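PDB 6M4B: membrane-bound protease PH1510 from Pyrococcus horikoshii, which cleaves proteins preferentially near hydrophobic or aromatic residues, degrading casein and a stomatin homolog in vitro, this chain being its protease domain with the nucleophile replaced. Local coordinates for residues 85-90 against 104-109; 144-149 against 155-160; 61-66 against 70-75. The protein carries 1 engineered substitution. All blocks are in the same frame, centred on the assembly; numbering follows the deposited sequence.

Contact 1: residues 85-90 against 104-109; sequences GTYIAL and GACRPI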
loop_
_atom_site.group_PDB
_atom_site.type_symbol
_atom_site.label_atom_id
_atom_site.label_comp_id
_atom_site.label_asym_id
_atom_site.label_seq_id
_atom_site.Cartn_x
_atom_site.Cartn_y
_atom_site.Cartn_z
ATOM N N GLY A 85 -14.619 -0.351 4.197
ATOM C CA GLY A 85 -14.880 1.071 4.084
ATOM C C GLY A 85 -14.040 1.927 5.020
ATOM O O GLY A 85 -13.759 3.091 4.695
ATOM N N THR A 86 -13.704 1.380 6.205
ATOM C CA THR A 86 -12.898 2.088 7.167
ATOM C C THR A 86 -11.513 2.391 6.618
ATOM O O THR A 86 -11.005 3.489 6.815
ATOM C CB THR A 86 -12.800 1.275 8.421
ATOM O OG1 THR A 86 -14.129 1.107 8.955
ATOM C CG2 THR A 86 -11.961 1.939 9.446
ATOM N N TYR A 87 -10.941 1.421 5.882
ATOM C CA TYR A 87 -9.632 1.518 5.289
ATOM C C TYR A 87 -9.617 2.577 4.167
ATOM O O TYR A 87 -8.660 3.314 4.039
ATOM C CB TYR A 87 -9.174 0.165 4.676
ATOM C CG TYR A 87 -8.981 -1.009 5.663
ATOM C CD1 TYR A 87 -10.067 -1.735 6.159
ATOM C CD2 TYR A 87 -7.705 -1.441 6.023
ATOM C CE1 TYR A 87 -9.885 -2.817 7.003
ATOM C CE2 TYR A 87 -7.524 -2.532 6.831
ATOM C CZ TYR A 87 -8.607 -3.222 7.306
ATOM O OH TYR A 87 -8.426 -4.275 8.117
ATOM N N ILE A 88 -10.683 2.645 3.371
ATOM C CA ILE A 88 -10.811 3.655 2.318
ATOM C C ILE A 88 -10.752 5.027 2.968
ATOM O O ILE A 88 -9.980 5.873 2.559
ATOM C CB ILE A 88 -12.132 3.448 1.516
ATOM C CG1 ILE A 88 -12.102 2.107 0.736
ATOM C CG2 ILE A 88 -12.386 4.573 0.498
ATOM C CD1 ILE A 88 -13.450 1.650 0.202
ATOM N N ALA A 89 -11.518 5.201 4.044
ATOM C CA ALA A 89 -11.466 6.419 4.813
ATOM C C ALA A 89 -10.076 6.722 5.392
ATOM O O ALA A 89 -9.529 7.813 5.109
ATOM C CB ALA A 89 -12.481 6.385 5.925
ATOM N N LEU A 90 -9.475 5.765 6.129
ATOM C CA LEU A 90 -8.123 5.967 6.672
ATOM C C LEU A 90 -7.044 6.205 5.646
ATOM O O LEU A 90 -6.025 6.845 5.949
ATOM C CB LEU A 90 -7.715 4.847 7.613
ATOM C CG LEU A 90 -8.582 4.711 8.836
ATOM C CD1 LEU A 90 -8.269 3.404 9.531
ATOM C CD2 LEU A 90 -8.337 5.887 9.778
ATOM N N GLY A 104 -15.724 1.960 11.365
ATOM C CA GLY A 104 -15.063 0.865 12.081
ATOM C C GLY A 104 -15.719 -0.489 11.872
ATOM O O GLY A 104 -16.294 -0.764 10.793
ATOM N N ALA A 105 -15.586 -1.339 12.885
ATOM C CA ALA A 105 -16.016 -2.745 12.816
ATOM C C ALA A 105 -15.331 -3.458 11.695
ATOM O O ALA A 105 -15.955 -3.765 10.645
ATOM C CB ALA A 105 -17.565 -2.846 12.685
ATOM N N CYS A 106 -14.042 -3.728 11.864
ATOM C CA CYS A 106 -13.256 -4.381 10.767
ATOM C C CYS A 106 -12.666 -5.761 11.127
ATOM O O CYS A 106 -11.642 -6.168 10.517
ATOM C CB CYS A 106 -12.081 -3.441 10.377
ATOM S SG CYS A 106 -12.582 -1.746 10.150
ATOM N N ARG A 107 -13.237 -6.446 12.113
ATOM C CA ARG A 107 -12.783 -7.795 12.431
ATOM C C ARG A 107 -12.828 -8.594 11.140
ATOM O O ARG A 107 -13.898 -8.703 10.545
ATOM C CB ARG A 107 -13.621 -8.490 13.496
ATOM C CG ARG A 107 -12.857 -9.709 14.033
ATOM C CD ARG A 107 -13.678 -10.525 15.022
ATOM N NE ARG A 107 -14.162 -9.787 16.200
ATOM C CZ ARG A 107 -13.395 -9.332 17.192
ATOM N NH1 ARG A 107 -12.072 -9.476 17.157
ATOM N NH2 ARG A 107 -13.947 -8.696 18.226
ATOM N N PRO A 108 -11.658 -9.075 10.655
ATOM C CA PRO A 108 -11.672 -9.805 9.372
ATOM C C PRO A 108 -12.273 -11.194 9.582
ATOM O O PRO A 108 -11.825 -11.952 10.468
ATOM C CB PRO A 108 -10.191 -9.850 8.939
ATOM C CG PRO A 108 -9.416 -9.587 10.176
ATOM C CD PRO A 108 -10.306 -9.012 11.239
ATOM N N ILE A 109 -13.331 -11.452 8.831
ATOM C CA ILE A 109 -14.072 -12.699 8.888
ATOM C C ILE A 109 -14.221 -13.326 7.488
ATOM O O ILE A 109 -14.256 -12.632 6.486
ATOM C CB ILE A 109 -15.460 -12.496 9.505
ATOM C CG1 ILE A 109 -16.399 -11.721 8.541
ATOM C CG2 ILE A 109 -15.310 -11.889 10.897
ATOM C CD1 ILE A 109 -17.803 -11.480 9.063
HETATM O O HOH W 1 -10.623 -6.206 8.015
#
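Thr86 and Tyr87, in the first turn of helix 84-90, meet Gly104, which ends strand 102-104, and Cys106 in the loop that follows. The polar part is modest across the two segments: Gly104 N gives a weak, bent hydrogen bond to Thr86 OG1 at 3.0 Å, with an N-H...O angle of 129°. The hydroxyl also hydrogen-bonds to the carbonyl O of Ala81, so a threonine here ties its helix both to strand 80-82 and to strand 102-104. Gly104 has a positive phi, 111°, and at its backbone angles a CB would be jammed against the preceding carbonyl O, which accounts for a residue without a side chain.

A second polar link runs through one water, which lies 2.9 Å from Tyr87 OH and donates to Cys106 O at 2.7 Å. It lets the phenol reach a loop carbonyl that it does not touch directly.

The remaining contacts are made by sulfur and carbon. Cys106 SG, turned anti to its own carbonyl carbon (chi1 -47°), settles against Thr86 at 3.5 Å from CB, while Cys106 CB comes within 4.1 Å of Tyr87 CE1. The sulfur stands obliquely to the Tyr87 ring, 5.3 Å from its centroid, a Cys sulfur-aromatic contact. A small, polarisable side chain suits this buried place, close to position 83, where the nucleophile is replaced by an engineered alanine.

Cys106 belongs to the substrate-binding stretch 105-110. Phe150 of helix 144-152 packs on both Thr86 and Cys106, and Tyr87 also lies against helices 123-139 and 53-64.

Contact 2: residues 144-149 against 155-160; sequences ATIAEE and LSLTPE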
loop_
_atom_site.group_PDB
_atom_site.type_symbol
_atom_site.label_atom_id
_atom_site.label_comp_id
_atom_site.label_asym_id
_atom_site.label_seq_id
_atom_site.Cartn_x
_atom_site.Cartn_y
_atom_site.Cartn_z
ATOM N N ALA A 144 -3.581 5.194 15.483
ATOM C CA ALA A 144 -3.290 3.807 15.106
ATOM C C ALA A 144 -3.705 2.771 16.177
ATOM O O ALA A 144 -4.055 1.655 15.826
ATOM C CB ALA A 144 -1.805 3.670 14.814
ATOM N N THR A 145 -3.749 3.173 17.452
ATOM C CA THR A 145 -4.282 2.344 18.513
ATOM C C THR A 145 -5.760 2.070 18.269
ATOM O O THR A 145 -6.193 0.903 18.248
ATOM C CB THR A 145 -4.091 3.042 19.865
ATOM O OG1 THR A 145 -2.706 3.197 20.105
ATOM C CG2 THR A 145 -4.725 2.275 21.026
ATOM N N ILE A 146 -6.530 3.134 18.019
ATOM C CA ILE A 146 -7.957 2.988 17.702
ATOM C C ILE A 146 -8.140 2.216 16.427
ATOM O O ILE A 146 -9.011 1.346 16.369
ATOM C CB ILE A 146 -8.693 4.350 17.565
ATOM C CG1 ILE A 146 -8.810 5.002 18.948
ATOM C CG2 ILE A 146 -10.086 4.183 16.950
ATOM C CD1 ILE A 146 -9.710 4.279 19.934
ATOM N N ALA A 147 -7.335 2.515 15.419
ATOM C CA ALA A 147 -7.441 1.783 14.143
ATOM C C ALA A 147 -7.268 0.274 14.354
ATOM O O ALA A 147 -7.998 -0.526 13.779
ATOM C CB ALA A 147 -6.440 2.298 13.113
ATOM N N GLU A 148 -6.294 -0.099 15.168
ATOM C CA GLU A 148 -6.067 -1.514 15.516
ATOM C C GLU A 148 -7.311 -2.082 16.210
ATOM O O GLU A 148 -7.801 -3.130 15.833
ATOM C CB GLU A 148 -4.832 -1.675 16.415
ATOM C CG GLU A 148 -4.580 -3.135 16.788
ATOM C CD GLU A 148 -3.282 -3.399 17.565
ATOM O OE1 GLU A 148 -3.168 -4.490 18.125
ATOM O OE2 GLU A 148 -2.395 -2.554 17.667
ATOM N N GLU A 149 -7.881 -1.332 17.146
ATOM C CA GLU A 149 -9.100 -1.794 17.796
ATOM C C GLU A 149 -10.291 -1.989 16.898
ATOM O O GLU A 149 -11.144 -2.828 17.205
ATOM C CB GLU A 149 -9.456 -0.936 18.985
ATOM C CG GLU A 149 -8.336 -0.886 20.045
ATOM C CD GLU A 149 -8.682 0.014 21.210
ATOM O OE1 GLU A 149 -9.821 0.470 21.283
ATOM O OE2 GLU A 149 -7.843 0.223 22.081
ATOM N N LEU A 155 -14.345 -2.610 17.160
ATOM C CA LEU A 155 -14.766 -1.291 17.568
ATOM C C LEU A 155 -15.385 -0.519 16.388
ATOM O O LEU A 155 -14.904 -0.561 15.263
ATOM C CB LEU A 155 -13.596 -0.534 18.143
ATOM C CG LEU A 155 -13.895 0.849 18.727
ATOM C CD1 LEU A 155 -14.788 0.765 19.948
ATOM C CD2 LEU A 155 -12.595 1.604 19.055
ATOM N N SER A 156 -16.482 0.142 16.713
ATOM C CA SER A 156 -17.262 1.011 15.850
ATOM C C SER A 156 -17.396 2.328 16.607
ATOM O O SER A 156 -17.603 2.312 17.817
ATOM C CB SER A 156 -18.662 0.459 15.709
ATOM O OG SER A 156 -19.093 0.663 14.407
ATOM N N LEU A 157 -17.288 3.447 15.908
ATOM C CA LEU A 157 -17.337 4.774 16.527
ATOM C C LEU A 157 -18.414 5.610 15.891
ATOM O O LEU A 157 -18.704 5.443 14.724
ATOM C CB LEU A 157 -15.998 5.520 16.419
ATOM C CG LEU A 157 -14.798 4.902 17.168
ATOM C CD1 LEU A 157 -13.566 5.770 16.955
ATOM C CD2 LEU A 157 -15.045 4.655 18.670
ATOM N N THR A 158 -18.991 6.514 16.682
ATOM C CA THR A 158 -19.894 7.576 16.169
ATOM C C THR A 158 -18.996 8.709 15.642
ATOM O O THR A 158 -17.800 8.713 15.935
ATOM C CB THR A 158 -20.777 8.165 17.301
ATOM O OG1 THR A 158 -19.920 8.736 18.284
ATOM C CG2 THR A 158 -21.698 7.060 17.962
ATOM N N PRO A 159 -19.575 9.713 14.945
ATOM C CA PRO A 159 -18.757 10.836 14.458
ATOM C C PRO A 159 -18.003 11.570 15.500
ATOM O O PRO A 159 -16.820 11.835 15.338
ATOM C CB PRO A 159 -19.790 11.748 13.778
ATOM C CG PRO A 159 -20.816 10.772 13.281
ATOM C CD PRO A 159 -20.954 9.789 14.411
ATOM N N GLU A 160 -18.654 11.821 16.618
ATOM C CA GLU A 160 -18.110 12.625 17.714
ATOM C C GLU A 160 -17.008 11.849 18.458
ATOM O O GLU A 160 -16.015 12.420 18.866
ATOM C CB GLU A 160 -19.269 13.067 18.661
ATOM C CG GLU A 160 -20.565 13.611 17.927
ATOM C CD GLU A 160 -21.556 12.551 17.282
ATOM O OE1 GLU A 160 -22.196 12.773 16.237
ATOM O OE2 GLU A 160 -21.761 11.470 17.825
#
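Ile146 and Glu149 of helix 144-152 receive Leu155 and Leu157 where the chain turns from this helix into the short strand 156-157, the antiparallel edge of a small mixed sheet in this ClpP/crotonase-like domain. Leu155 is the central side chain. Its CG stands anti to the backbone N (chi1 -175°), sending CD2 between Ile146 CD1, at 4.0 Å, and Glu149. Glu149 has CG anti to its carbonyl carbon and then runs extended (chi2 178°), lying alongside the leucine and pointing the same way. Both its CB, at 4.0 Å, and its carboxylate OE1, at 3.7 Å, lie against Leu155 CD2 in van der Waals contact.

Ile146 uses both branches: CD1 rests on Leu155, while CG2 lies between the two leucines, nearer to Leu157 CD1 at 3.8 Å. A beta-branched side chain suits a spot with two leucines to fill against, and Tyr165 and Val167 also pack on Ile146. Thr158 then N-caps helix 159-164, with Pro159 opening its first turn.

One backbone hydrogen bond links the two segments: Leu155 N donates to Glu149 O at 3.2 Å, with an N-H...O angle of 161°.

Contact 3: residues 61-66 against 70-75; sequences QRIQQS and VIIYVY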
loop_
_atom_site.group_PDB
_atom_site.type_symbol
_atom_site.label_atom_id
_atom_site.label_comp_id
_atom_site.label_asym_id
_atom_site.label_seq_id
_atom_site.Cartn_x
_atom_site.Cartn_y
_atom_site.Cartn_z
ATOM N N GLN A 61 -4.987 2.518 -2.800
ATOM C CA GLN A 61 -3.801 2.915 -3.549
ATOM C C GLN A 61 -4.139 3.947 -4.645
ATOM O O GLN A 61 -3.334 4.806 -4.958
ATOM C CB GLN A 61 -3.064 1.703 -4.150
ATOM C CG GLN A 61 -1.538 1.798 -3.942
ATOM C CD GLN A 61 -0.767 1.739 -5.211
ATOM O OE1 GLN A 61 -1.321 1.955 -6.285
ATOM N NE2 GLN A 61 0.519 1.486 -5.105
ATOM N N ARG A 62 -5.314 3.856 -5.225
ATOM C CA ARG A 62 -5.733 4.888 -6.192
ATOM C C ARG A 62 -5.838 6.275 -5.522
ATOM O O ARG A 62 -5.349 7.262 -6.060
ATOM C CB ARG A 62 -7.068 4.515 -6.807
ATOM C CG ARG A 62 -7.563 5.438 -7.892
ATOM C CD ARG A 62 -6.598 5.477 -9.046
ATOM N NE ARG A 62 -7.027 6.421 -10.048
ATOM C CZ ARG A 62 -6.625 7.680 -10.175
ATOM N NH1 ARG A 62 -5.765 8.250 -9.319
ATOM N NH2 ARG A 62 -7.099 8.393 -11.203
ATOM N N ILE A 63 -6.431 6.307 -4.340
ATOM C CA ILE A 63 -6.496 7.535 -3.558
ATOM C C ILE A 63 -5.099 8.042 -3.213
ATOM O O ILE A 63 -4.806 9.227 -3.393
ATOM C CB ILE A 63 -7.349 7.329 -2.313
ATOM C CG1 ILE A 63 -8.802 7.122 -2.757
ATOM C CG2 ILE A 63 -7.221 8.494 -1.333
ATOM C CD1 ILE A 63 -9.701 6.565 -1.704
ATOM N N GLN A 64 -4.202 7.157 -2.800
ATOM C CA GLN A 64 -2.885 7.597 -2.411
ATOM C C GLN A 64 -2.086 8.223 -3.547
ATOM O O GLN A 64 -1.257 9.069 -3.283
ATOM C CB GLN A 64 -2.082 6.451 -1.784
ATOM C CG GLN A 64 -2.538 6.080 -0.369
ATOM C CD GLN A 64 -1.766 4.878 0.184
ATOM O OE1 GLN A 64 -1.377 3.974 -0.576
ATOM N NE2 GLN A 64 -1.547 4.852 1.499
ATOM N N GLN A 65 -2.267 7.737 -4.777
ATOM C CA GLN A 65 -1.589 8.269 -5.972
ATOM C C GLN A 65 -2.377 9.428 -6.612
ATOM O O GLN A 65 -1.947 9.953 -7.606
ATOM C CB GLN A 65 -1.408 7.173 -7.063
ATOM C CG GLN A 65 -0.709 5.860 -6.672
ATOM C CD GLN A 65 0.784 6.010 -6.430
ATOM O OE1 GLN A 65 1.219 6.808 -5.605
ATOM N NE2 GLN A 65 1.575 5.214 -7.129
ATOM N N SER A 66 -3.558 9.738 -6.099
ATOM C CA SER A 66 -4.390 10.802 -6.640
ATOM C C SER A 66 -3.615 12.088 -6.740
ATOM O O SER A 66 -2.904 12.455 -5.835
ATOM C CB SER A 66 -5.661 11.032 -5.789
ATOM O OG SER A 66 -6.460 12.069 -6.362
ATOM N N VAL A 70 -8.564 13.684 -2.132
ATOM C CA VAL A 70 -9.780 12.897 -1.974
ATOM C C VAL A 70 -10.287 12.950 -0.516
ATOM O O VAL A 70 -9.582 12.545 0.446
ATOM C CB VAL A 70 -9.535 11.416 -2.318
ATOM C CG1 VAL A 70 -10.859 10.633 -2.325
ATOM C CG2 VAL A 70 -8.843 11.316 -3.654
ATOM N N ILE A 71 -11.507 13.409 -0.349
ATOM C CA ILE A 71 -12.145 13.540 0.949
ATOM C C ILE A 71 -13.186 12.425 0.990
ATOM O O ILE A 71 -14.035 12.342 0.110
ATOM C CB ILE A 71 -12.774 14.926 1.129
ATOM C CG1 ILE A 71 -11.667 15.983 1.063
ATOM C CG2 ILE A 71 -13.495 15.006 2.465
ATOM C CD1 ILE A 71 -12.158 17.404 1.069
ATOM N N ILE A 72 -13.121 11.591 2.024
ATOM C CA ILE A 72 -14.099 10.551 2.213
ATOM C C ILE A 72 -15.097 11.091 3.230
ATOM O O ILE A 72 -14.713 11.490 4.321
ATOM C CB ILE A 72 -13.449 9.218 2.677
ATOM C CG1 ILE A 72 -12.489 8.681 1.598
ATOM C CG2 ILE A 72 -14.514 8.206 2.983
ATOM C CD1 ILE A 72 -13.107 8.299 0.287
ATOM N N TYR A 73 -16.367 11.131 2.821
ATOM C CA TYR A 73 -17.424 11.739 3.587
ATOM C C TYR A 73 -18.457 10.667 3.821
ATOM O O TYR A 73 -19.134 10.236 2.888
ATOM C CB TYR A 73 -18.032 12.912 2.846
ATOM C CG TYR A 73 -19.143 13.717 3.550
ATOM C CD1 TYR A 73 -19.277 13.722 4.926
ATOM C CD2 TYR A 73 -20.051 14.490 2.806
ATOM C CE1 TYR A 73 -20.243 14.480 5.555
ATOM C CE2 TYR A 73 -21.050 15.252 3.430
ATOM C CZ TYR A 73 -21.123 15.279 4.796
ATOM O OH TYR A 73 -22.094 16.041 5.444
ATOM N N VAL A 74 -18.543 10.235 5.071
ATOM C CA VAL A 74 -19.478 9.199 5.446
ATOM C C VAL A 74 -20.864 9.852 5.586
ATOM O O VAL A 74 -21.137 10.623 6.522
ATOM C CB VAL A 74 -19.084 8.488 6.757
ATOM C CG1 VAL A 74 -19.971 7.238 6.928
ATOM C CG2 VAL A 74 -17.605 8.089 6.721
ATOM N N TYR A 75 -21.722 9.534 4.638
ATOM C CA TYR A 75 -22.920 10.325 4.351
ATOM C C TYR A 75 -23.845 9.481 3.447
ATOM O O TYR A 75 -23.323 8.729 2.591
ATOM C CB TYR A 75 -22.487 11.617 3.640
ATOM C CG TYR A 75 -23.598 12.542 3.233
ATOM C CD1 TYR A 75 -24.277 12.358 2.015
ATOM C CD2 TYR A 75 -23.960 13.624 4.039
ATOM C CE1 TYR A 75 -25.299 13.223 1.629
ATOM C CE2 TYR A 75 -24.996 14.488 3.673
ATOM C CZ TYR A 75 -25.645 14.279 2.468
ATOM O OH TYR A 75 -26.636 15.112 2.103
#
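Ile63 holds CG1 anti to its own carbonyl carbon (chi1 -68°), which leaves CG2 anti to the backbone N and turned to Val70; Val70 in turn, at chi1 -173°, has CG1 anti to its backbone N and CG2 beside it. The two side chains cross at about a right angle. Ile63 CG2 approaches Val70 CB at 3.9 Å, and Ile63 CG1 meets Val70 CG1 at 4.1 Å, so both parts of the isoleucine near its CB press on the valine.

The outer end of the isoleucine goes on to Ile72, two residues along the strand, whose end swings nearer. The Ile63 chain is extended at chi2 (165°), and its CD1 comes to 4.3 Å from Ile72 CD1, a looser touch. Branched aliphatic residues fit here: they suit beta-strands, and they give the helix broad, apolar surfaces to lie on.

Ser66, just past the helix, also packs on Val70. Its CB is 3.8 Å from Val70 CG2 and its OG 3.7 Å from the same methyl, a contact of van der Waals kind only. The hydroxyl is engaged in a hydrogen bond with Ile68 O, in the turn between the segments, so a small residue whose hydroxyl is taken up by a nearby backbone carbonyl fits a buried place beside a methyl. No hydrogen bond links the two segments.

Arg62 forms salt bridges with Asp28 and Glu35 of helix 21-36, while Gln65 hydrogen-bonds to Asn58 and Asp54 of the second subunit. The contact joins the end of helix 53-64 and the residues just after it to strand 70-74, completing a right-handed beta-alpha-beta crossover from strand 41-47 in the parallel sheet of this ClpP/crotonase-like domain.

From the N terminus, contact 3 comes first, closing the short turn between helix 53-64 and strand 70-74. Contact 1 follows, closing the longer excursion from helix 84-90 through strands 94-97 and 102-104. Contact 2 comes last, closing the turn from helix 144-152 into strand 156-157. The three loops succeed one another, neither nesting nor crossing. In space contact 1 is the middle piece: Ile88 packs on Ile63 and Ile72 of contact 3, while Ala105 N probably hydrogen-bonds to Leu155 O of contact 2. Contacts 2 and 3 do not touch. Together they connect the parallel sheet, through the helix following the nucleophile position, with the small mixed sheet.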